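Long-range contact in mandelate racemase/muconate lactonizing enzyme family protein (Sorangium cellulosum, PDB 3S5S), which belongs to the enolase superfamily, whose members pair a capping alpha+beta domain with a modified beta/alpha barrel that carries the active site: residues Ala152-Lys166 and Ile182-Asn196. Sequence-based numbering, arbitrary orientation.
Sequences ARRAAAMGFRALKVK and IHAAAPGASLILDGN
Leu163 and Val165 each bond through backbone N and O to strand 190-194, the pattern of a parallel pair. Leu163 N gives a nearly straight bond of 2.9 Å to Ser190 O, and Ile192 N returns one to Leu163 O. Val165 N then reaches Ile192 O, and Asp194 N closes on Val165 O at 3.0 Å. At the start of the pair Ser190 N bonds to Arg161 O, while the Arg161 chain, bent at chi2, brings NH1 to a weak bond with Gly188 O in the turn Ala186-Ala189.

Apolar contacts cover the helix-facing side. With its CG anti to the carbonyl carbon (chi1 -53°), Leu163 sets CD1 against Ala189 CB at 3.7 Å and against the methyl of Ala186. Val165 CG2 and Ile182 CD1 meet tip to tip at 3.5 Å. Strand 162-166, helix 175-185 and strand 190-194 form a right-handed beta-alpha-beta unit of the barrel, and the preceding helix 146-158 packs alongside through small residues: Ala156 CB lies 3.7 Å from Ala186 CB, and Ala152 faces Ile182 and Ala185.

Charges gather on the barrel-interior face. The extended Lys164 brings NZ to Asp194 OD2, an oxygen whose position is less certain, and also forms salt bridges with Asp323 and Glu222. Lys166 NZ makes two weak bonds, to the same Asp194 OD2 as part of a salt bridge and, at 3.3 Å, to Asn196 OD1. Asp194 OD1 accepts Asn196 N on its anti side, 31° out of the carboxylate plane, in an Asx turn.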
ATOM      1  N   ALA A 152      24.736  25.949 -11.577  1.00 46.32           N
ATOM      2  CA  ALA A 152      23.628  26.586 -10.862  1.00 43.96           C
ATOM      3  C   ALA A 152      22.929  27.681 -11.675  1.00 43.57           C
ATOM      4  O   ALA A 152      21.696  27.783 -11.631  1.00 42.19           O
ATOM      5  CB  ALA A 152      24.115  27.160  -9.544  1.00 45.61           C
ATOM      6  N   ARG A 153      23.690  28.515 -12.389  0.50 44.35           N
ATOM      7  CA  ARG A 153      23.078  29.552 -13.226  0.50 43.83           C
ATOM      8  C   ARG A 153      22.313  28.920 -14.398  0.50 42.72           C
ATOM      9  O   ARG A 153      21.148  29.233 -14.586  0.50 42.24           O
ATOM     10  CB  ARG A 153      24.098  30.605 -13.675  0.50 45.88           C
ATOM     11  CG  ARG A 153      23.559  31.722 -14.576  0.50 44.57           C
ATOM     12  CD  ARG A 153      22.481  32.654 -13.954  0.50 39.41           C
ATOM     13  NE  ARG A 153      21.795  33.364 -15.040  0.50 36.67           N
ATOM     14  CZ  ARG A 153      20.484  33.594 -15.106  0.50 34.22           C
ATOM     15  NH1 ARG A 153      19.682  33.202 -14.119  0.50 32.11           N
ATOM     16  NH2 ARG A 153      19.975  34.224 -16.168  0.50 34.33           N
ATOM     17  N   ARG A 154      22.934  27.998 -15.140  1.00 42.61           N
ATOM     18  CA  ARG A 154      22.218  27.235 -16.203  1.00 41.69           C
ATOM     19  C   ARG A 154      20.901  26.588 -15.769  1.00 38.56           C
ATOM     20  O   ARG A 154      19.935  26.603 -16.534  1.00 37.82           O
ATOM     21  CB  ARG A 154      23.096  26.113 -16.800  1.00 42.00           C
ATOM     22  CG  ARG A 154      24.538  26.569 -17.090  1.00 49.78           C
ATOM     23  CD  ARG A 154      24.798  26.940 -18.549  1.00 56.11           C
ATOM     24  NE  ARG A 154      25.597  25.911 -19.222  1.00 59.40           N
ATOM     25  CZ  ARG A 154      26.895  26.043 -19.503  1.00 62.81           C
ATOM     26  NH1 ARG A 154      27.536  27.166 -19.186  1.00 64.34           N
ATOM     27  NH2 ARG A 154      27.547  25.059 -20.116  1.00 62.25           N
ATOM     28  N   ALA A 155      20.882  25.992 -14.573  1.00 35.93           N
ATOM     29  CA  ALA A 155      19.673  25.393 -14.028  1.00 33.25           C
ATOM     30  C   ALA A 155      18.597  26.444 -13.670  1.00 33.20           C
ATOM     31  O   ALA A 155      17.405  26.221 -13.893  1.00 31.97           O
ATOM     32  CB  ALA A 155      19.995  24.525 -12.816  1.00 31.01           C
ATOM     33  N   ALA A 156      19.029  27.566 -13.099  1.00 34.86           N
ATOM     34  CA  ALA A 156      18.144  28.638 -12.684  1.00 35.83           C
ATOM     35  C   ALA A 156      17.467  29.260 -13.918  1.00 36.93           C
ATOM     36  O   ALA A 156      16.273  29.610 -13.866  1.00 37.06           O
ATOM     37  CB  ALA A 156      18.943  29.723 -11.917  1.00 38.09           C
ATOM     38  N   ALA A 157      18.244  29.404 -15.000  1.00 36.76           N
ATOM     39  CA  ALA A 157      17.749  29.852 -16.288  1.00 36.62           C
ATOM     40  C   ALA A 157      16.745  28.878 -16.964  1.00 35.13           C
ATOM     41  O   ALA A 157      15.842  29.322 -17.667  1.00 35.59           O
ATOM     42  CB  ALA A 157      18.912  30.069 -17.193  1.00 38.23           C
ATOM     43  N   MET A 158      16.916  27.569 -16.780  1.00 32.67           N
ATOM     44  CA  MET A 158      16.004  26.585 -17.371  1.00 30.95           C
ATOM     45  C   MET A 158      14.707  26.450 -16.575  1.00 29.56           C
ATOM     46  O   MET A 158      13.741  25.850 -17.071  1.00 28.05           O
ATOM     47  CB  MET A 158      16.640  25.190 -17.483  1.00 28.96           C
ATOM     48  CG  MET A 158      17.613  24.998 -18.630  1.00 29.99           C
ATOM     49  SD  MET A 158      16.881  25.152 -20.253  1.00 24.52           S
ATOM     50  CE  MET A 158      18.359  25.360 -21.169  1.00 28.73           C
ATOM     51  N   GLY A 159      14.710  26.975 -15.342  1.00 29.88           N
ATOM     52  CA  GLY A 159      13.525  27.040 -14.497  1.00 28.88           C
ATOM     53  C   GLY A 159      13.583  26.274 -13.211  1.00 28.48           C
ATOM     54  O   GLY A 159      12.551  26.082 -12.550  1.00 28.08           O
ATOM     55  N   PHE A 160      14.776  25.816 -12.846  1.00 29.05           N
ATOM     56  CA  PHE A 160      14.887  24.919 -11.708  1.00 28.60           C
ATOM     57  C   PHE A 160      14.946  25.744 -10.450  1.00 30.05           C
ATOM     58  O   PHE A 160      15.918  26.460 -10.242  1.00 30.06           O
ATOM     59  CB  PHE A 160      16.107  23.964 -11.822  1.00 28.15           C
ATOM     60  CG  PHE A 160      15.939  22.867 -12.847  1.00 24.58           C
ATOM     61  CD1 PHE A 160      15.490  21.633 -12.480  1.00 22.15           C
ATOM     62  CD2 PHE A 160      16.246  23.092 -14.183  1.00 24.02           C
ATOM     63  CE1 PHE A 160      15.341  20.619 -13.418  1.00 21.52           C
ATOM     64  CE2 PHE A 160      16.106  22.094 -15.116  1.00 22.46           C
ATOM     65  CZ  PHE A 160      15.657  20.841 -14.739  1.00 20.33           C
ATOM     66  N   ARG A 161      13.899  25.614  -9.630  1.00 30.29           N
ATOM     67  CA  ARG A 161      13.774  26.299  -8.348  1.00 32.60           C
ATOM     68  C   ARG A 161      14.304  25.424  -7.200  1.00 32.15           C
ATOM     69  O   ARG A 161      14.440  25.898  -6.054  1.00 33.66           O
ATOM     70  CB  ARG A 161      12.313  26.666  -8.078  1.00 33.36           C
ATOM     71  CG  ARG A 161      11.722  27.810  -8.997  1.00 39.46           C
ATOM     72  CD  ARG A 161      11.600  29.143  -8.203  1.00 48.23           C
ATOM     73  NE  ARG A 161      11.473  30.325  -9.059  1.00 56.80           N
ATOM     74  CZ  ARG A 161      11.921  31.542  -8.733  1.00 61.63           C
ATOM     75  NH1 ARG A 161      12.523  31.736  -7.557  1.00 63.27           N
ATOM     76  NH2 ARG A 161      11.767  32.569  -9.577  1.00 62.32           N
ATOM     77  N   ALA A 162      14.633  24.170  -7.488  1.00 29.96           N
ATOM     78  CA  ALA A 162      15.191  23.313  -6.447  1.00 29.97           C
ATOM     79  C   ALA A 162      16.492  22.701  -6.935  1.00 30.75           C
ATOM     80  O   ALA A 162      16.544  22.119  -8.019  1.00 30.26           O
ATOM     81  CB  ALA A 162      14.204  22.256  -6.019  1.00 27.53           C
ATOM     82  N   LEU A 163      17.554  22.856  -6.144  1.00 31.95           N
ATOM     83  CA  LEU A 163      18.839  22.270  -6.480  1.00 32.31           C
ATOM     84  C   LEU A 163      19.331  21.342  -5.390  1.00 32.75           C
ATOM     85  O   LEU A 163      19.365  21.720  -4.218  1.00 33.74           O
ATOM     86  CB  LEU A 163      19.860  23.361  -6.694  1.00 34.19           C
ATOM     87  CG  LEU A 163      19.435  24.431  -7.693  1.00 35.29           C
ATOM     88  CD1 LEU A 163      20.453  25.503  -7.646  1.00 36.27           C
ATOM     89  CD2 LEU A 163      19.284  23.836  -9.095  1.00 32.54           C
ATOM     90  N   LYS A 164      19.714  20.134  -5.800  1.00 32.19           N
ATOM     91  CA  LYS A 164      20.316  19.140  -4.948  1.00 32.03           C
ATOM     92  C   LYS A 164      21.830  19.189  -5.137  1.00 34.15           C
ATOM     93  O   LYS A 164      22.359  18.916  -6.224  1.00 33.88           O
ATOM     94  CB  LYS A 164      19.781  17.767  -5.335  1.00 30.87           C
ATOM     95  CG  LYS A 164      20.425  16.569  -4.644  1.00 29.66           C
ATOM     96  CD  LYS A 164      19.386  15.448  -4.636  1.00 31.91           C
ATOM     97  CE  LYS A 164      19.969  14.055  -4.404  1.00 33.36           C
ATOM     98  NZ  LYS A 164      18.950  13.094  -3.824  1.00 30.93           N
ATOM     99  N   VAL A 165      22.541  19.494  -4.069  1.00 35.23           N
ATOM    100  CA  VAL A 165      23.972  19.644  -4.186  1.00 37.58           C
ATOM    101  C   VAL A 165      24.600  18.412  -3.551  1.00 38.29           C
ATOM    102  O   VAL A 165      24.357  18.150  -2.378  1.00 37.92           O
ATOM    103  CB  VAL A 165      24.445  20.971  -3.505  1.00 39.09           C
ATOM    104  CG1 VAL A 165      25.958  21.069  -3.463  1.00 40.53           C
ATOM    105  CG2 VAL A 165      23.848  22.165  -4.222  1.00 37.83           C
ATOM    106  N   LYS A 166      25.374  17.645  -4.318  1.00 39.14           N
ATOM    107  CA  LYS A 166      26.089  16.517  -3.713  1.00 41.46           C
ATOM    108  C   LYS A 166      27.180  17.087  -2.826  1.00 44.08           C
ATOM    109  O   LYS A 166      27.675  18.187  -3.093  1.00 45.59           O
ATOM    110  CB  LYS A 166      26.636  15.520  -4.747  1.00 41.41           C
ATOM    111  CG  LYS A 166      25.539  14.776  -5.562  1.00 40.57           C
ATOM    112  CD  LYS A 166      24.942  13.541  -4.892  1.00 42.97           C
ATOM    113  CE  LYS A 166      23.571  13.274  -5.521  1.00 45.25           C
ATOM    114  NZ  LYS A 166      22.909  11.942  -5.247  1.00 47.45           N
ATOM    115  N   ILE A 182      26.963  28.674  -5.662  1.00 50.88           N
ATOM    116  CA  ILE A 182      25.615  28.252  -6.010  1.00 46.93           C
ATOM    117  C   ILE A 182      24.561  29.243  -5.572  1.00 46.87           C
ATOM    118  O   ILE A 182      23.659  29.532  -6.348  1.00 45.93           O
ATOM    119  CB  ILE A 182      25.282  26.920  -5.370  1.00 44.78           C
ATOM    120  CG1 ILE A 182      25.941  25.787  -6.141  1.00 42.71           C
ATOM    121  CG2 ILE A 182      23.772  26.713  -5.296  1.00 42.00           C
ATOM    122  CD1 ILE A 182      26.163  24.577  -5.306  1.00 40.64           C
ATOM    123  N   HIS A 183      24.646  29.752  -4.342  1.00 47.20           N
ATOM    124  CA  HIS A 183      23.594  30.631  -3.867  1.00 47.88           C
ATOM    125  C   HIS A 183      23.586  31.947  -4.637  1.00 50.41           C
ATOM    126  O   HIS A 183      22.517  32.472  -4.957  1.00 50.76           O
ATOM    127  CB  HIS A 183      23.667  30.901  -2.370  1.00 48.38           C
ATOM    128  CG  HIS A 183      22.572  31.795  -1.877  1.00 48.95           C
ATOM    129  ND1 HIS A 183      21.234  31.508  -2.067  1.00 48.95           N
ATOM    130  CD2 HIS A 183      22.612  32.978  -1.219  1.00 53.03           C
ATOM    131  CE1 HIS A 183      20.499  32.477  -1.545  1.00 50.82           C
ATOM    132  NE2 HIS A 183      21.310  33.386  -1.031  1.00 52.91           N
ATOM    133  N   ALA A 184      24.781  32.449  -4.943  1.00 52.72           N
ATOM    134  CA  ALA A 184      24.961  33.671  -5.692  1.00 54.98           C
ATOM    135  C   ALA A 184      24.425  33.586  -7.129  1.00 54.13           C
ATOM    136  O   ALA A 184      23.941  34.585  -7.656  1.00 55.80           O
ATOM    137  CB  ALA A 184      26.454  34.104  -5.678  1.00 57.48           C
ATOM    138  N   ALA A 185      24.507  32.409  -7.750  1.00 51.94           N
ATOM    139  CA  ALA A 185      24.121  32.245  -9.155  1.00 50.64           C
ATOM    140  C   ALA A 185      22.626  31.911  -9.360  1.00 48.76           C
ATOM    141  O   ALA A 185      22.009  32.308 -10.379  1.00 47.63           O
ATOM    142  CB  ALA A 185      24.996  31.206  -9.803  1.00 50.01           C
ATOM    143  N   ALA A 186      22.061  31.174  -8.395  1.00 46.80           N
ATOM    144  CA  ALA A 186      20.630  30.853  -8.371  1.00 45.11           C
ATOM    145  C   ALA A 186      19.969  31.374  -7.082  1.00 45.47           C
ATOM    146  O   ALA A 186      19.633  30.565  -6.213  1.00 43.84           O
ATOM    147  CB  ALA A 186      20.413  29.298  -8.532  1.00 42.48           C
ATOM    148  N   PRO A 187      19.784  32.718  -6.952  1.00 47.59           N
ATOM    149  CA  PRO A 187      19.314  33.282  -5.667  1.00 48.65           C
ATOM    150  C   PRO A 187      17.882  32.885  -5.330  1.00 48.04           C
ATOM    151  O   PRO A 187      17.509  32.834  -4.143  1.00 48.33           O
ATOM    152  CB  PRO A 187      19.456  34.818  -5.856  1.00 51.39           C
ATOM    153  CG  PRO A 187      20.424  34.999  -7.000  1.00 50.47           C
ATOM    154  CD  PRO A 187      20.154  33.793  -7.902  1.00 49.77           C
ATOM    155  N   GLY A 188      17.102  32.541  -6.355  1.00 47.34           N
ATOM    156  CA  GLY A 188      15.761  32.017  -6.137  1.00 46.06           C
ATOM    157  C   GLY A 188      15.665  30.522  -5.834  1.00 44.52           C
ATOM    158  O   GLY A 188      14.556  29.953  -5.784  1.00 43.00           O
ATOM    159  N   ALA A 189      16.799  29.858  -5.625  1.00 44.11           N
ATOM    160  CA  ALA A 189      16.725  28.388  -5.552  1.00 42.16           C
ATOM    161  C   ALA A 189      16.827  27.793  -4.145  1.00 41.75           C
ATOM    162  O   ALA A 189      17.680  28.155  -3.332  1.00 43.47           O
ATOM    163  CB  ALA A 189      17.700  27.755  -6.493  1.00 41.43           C
ATOM    164  N   SER A 190      15.879  26.919  -3.868  1.00 40.45           N
ATOM    165  CA  SER A 190      15.861  26.067  -2.697  1.00 40.09           C
ATOM    166  C   SER A 190      17.040  25.083  -2.802  1.00 39.10           C
ATOM    167  O   SER A 190      17.371  24.622  -3.911  1.00 38.89           O
ATOM    168  CB  SER A 190      14.571  25.262  -2.780  1.00 38.82           C
ATOM    169  OG  SER A 190      13.843  25.332  -1.580  1.00 42.80           O
ATOM    170  N   LEU A 191      17.651  24.716  -1.674  1.00 38.19           N
ATOM    171  CA  LEU A 191      18.745  23.727  -1.714  1.00 36.60           C
ATOM    172  C   LEU A 191      18.489  22.410  -0.976  1.00 35.61           C
ATOM    173  O   LEU A 191      17.955  22.394   0.125  1.00 36.89           O
ATOM    174  CB  LEU A 191      20.031  24.350  -1.214  1.00 37.68           C
ATOM    175  CG  LEU A 191      20.590  25.552  -2.008  1.00 38.90           C
ATOM    176  CD1 LEU A 191      21.903  25.912  -1.420  1.00 38.39           C
ATOM    177  CD2 LEU A 191      20.722  25.347  -3.564  1.00 33.55           C
ATOM    178  N   ILE A 192      18.848  21.298  -1.602  1.00 33.84           N
ATOM    179  CA  ILE A 192      19.010  20.029  -0.912  1.00 32.09           C
ATOM    180  C   ILE A 192      20.532  19.677  -0.838  1.00 33.13           C
ATOM    181  O   ILE A 192      21.200  19.474  -1.872  1.00 33.67           O
ATOM    182  CB  ILE A 192      18.250  18.892  -1.627  1.00 30.15           C
ATOM    183  CG1 ILE A 192      16.754  19.006  -1.404  1.00 29.27           C
ATOM    184  CG2 ILE A 192      18.689  17.533  -1.106  1.00 28.37           C
ATOM    185  CD1 ILE A 192      15.957  18.519  -2.591  1.00 31.44           C
ATOM    186  N   LEU A 193      21.067  19.602   0.368  1.00 32.83           N
ATOM    187  CA  LEU A 193      22.417  19.091   0.553  1.00 33.59           C
ATOM    188  C   LEU A 193      22.328  17.578   0.779  1.00 32.67           C
ATOM    189  O   LEU A 193      21.799  17.110   1.803  1.00 31.35           O
ATOM    190  CB  LEU A 193      23.116  19.826   1.705  1.00 35.43           C
ATOM    191  CG  LEU A 193      22.958  21.357   1.790  1.00 36.12           C
ATOM    192  CD1 LEU A 193      23.771  21.931   2.914  1.00 40.24           C
ATOM    193  CD2 LEU A 193      23.371  22.087   0.527  1.00 39.18           C
ATOM    194  N   ASP A 194      22.794  16.826  -0.217  1.00 32.47           N
ATOM    195  CA  ASP A 194      22.844  15.368  -0.167  1.00 32.91           C
ATOM    196  C   ASP A 194      24.260  14.921   0.208  1.00 35.24           C
ATOM    197  O   ASP A 194      25.215  15.244  -0.492  1.00 35.91           O
ATOM    198  CB  ASP A 194      22.460  14.776  -1.528  1.00 31.59           C
ATOM    199  CG  ASP A 194      22.153  13.268  -1.471  1.00 31.77           C
ATOM    200  OD1 ASP A 194      22.550  12.582  -0.504  1.00 31.99           O
ATOM    201  OD2 ASP A 194      21.495  12.752  -2.412  1.00 33.45           O
ATOM    202  N   GLY A 195      24.378  14.170   1.302  1.00 36.62           N
ATOM    203  CA  GLY A 195      25.673  13.730   1.824  1.00 39.60           C
ATOM    204  C   GLY A 195      26.008  12.318   1.378  1.00 40.49           C
ATOM    205  O   GLY A 195      27.161  11.899   1.408  1.00 41.67           O
ATOM    206  N   ASN A 196      24.989  11.573   0.961  1.00 40.38           N
ATOM    207  CA  ASN A 196      25.133  10.137   0.675  1.00 41.25           C
ATOM    208  C   ASN A 196      25.977   9.460   1.732  1.00 43.30           C
ATOM    209  O   ASN A 196      26.817   8.630   1.421  1.00 44.70           O
ATOM    210  CB  ASN A 196      25.682   9.879  -0.747  1.00 41.27           C
ATOM    211  CG  ASN A 196      24.611  10.081  -1.842  1.00 41.32           C
ATOM    212  OD1 ASN A 196      24.709  11.004  -2.670  1.00 42.27           O
ATOM    213  ND2 ASN A 196      23.572   9.220  -1.836  1.00 41.45           N
TER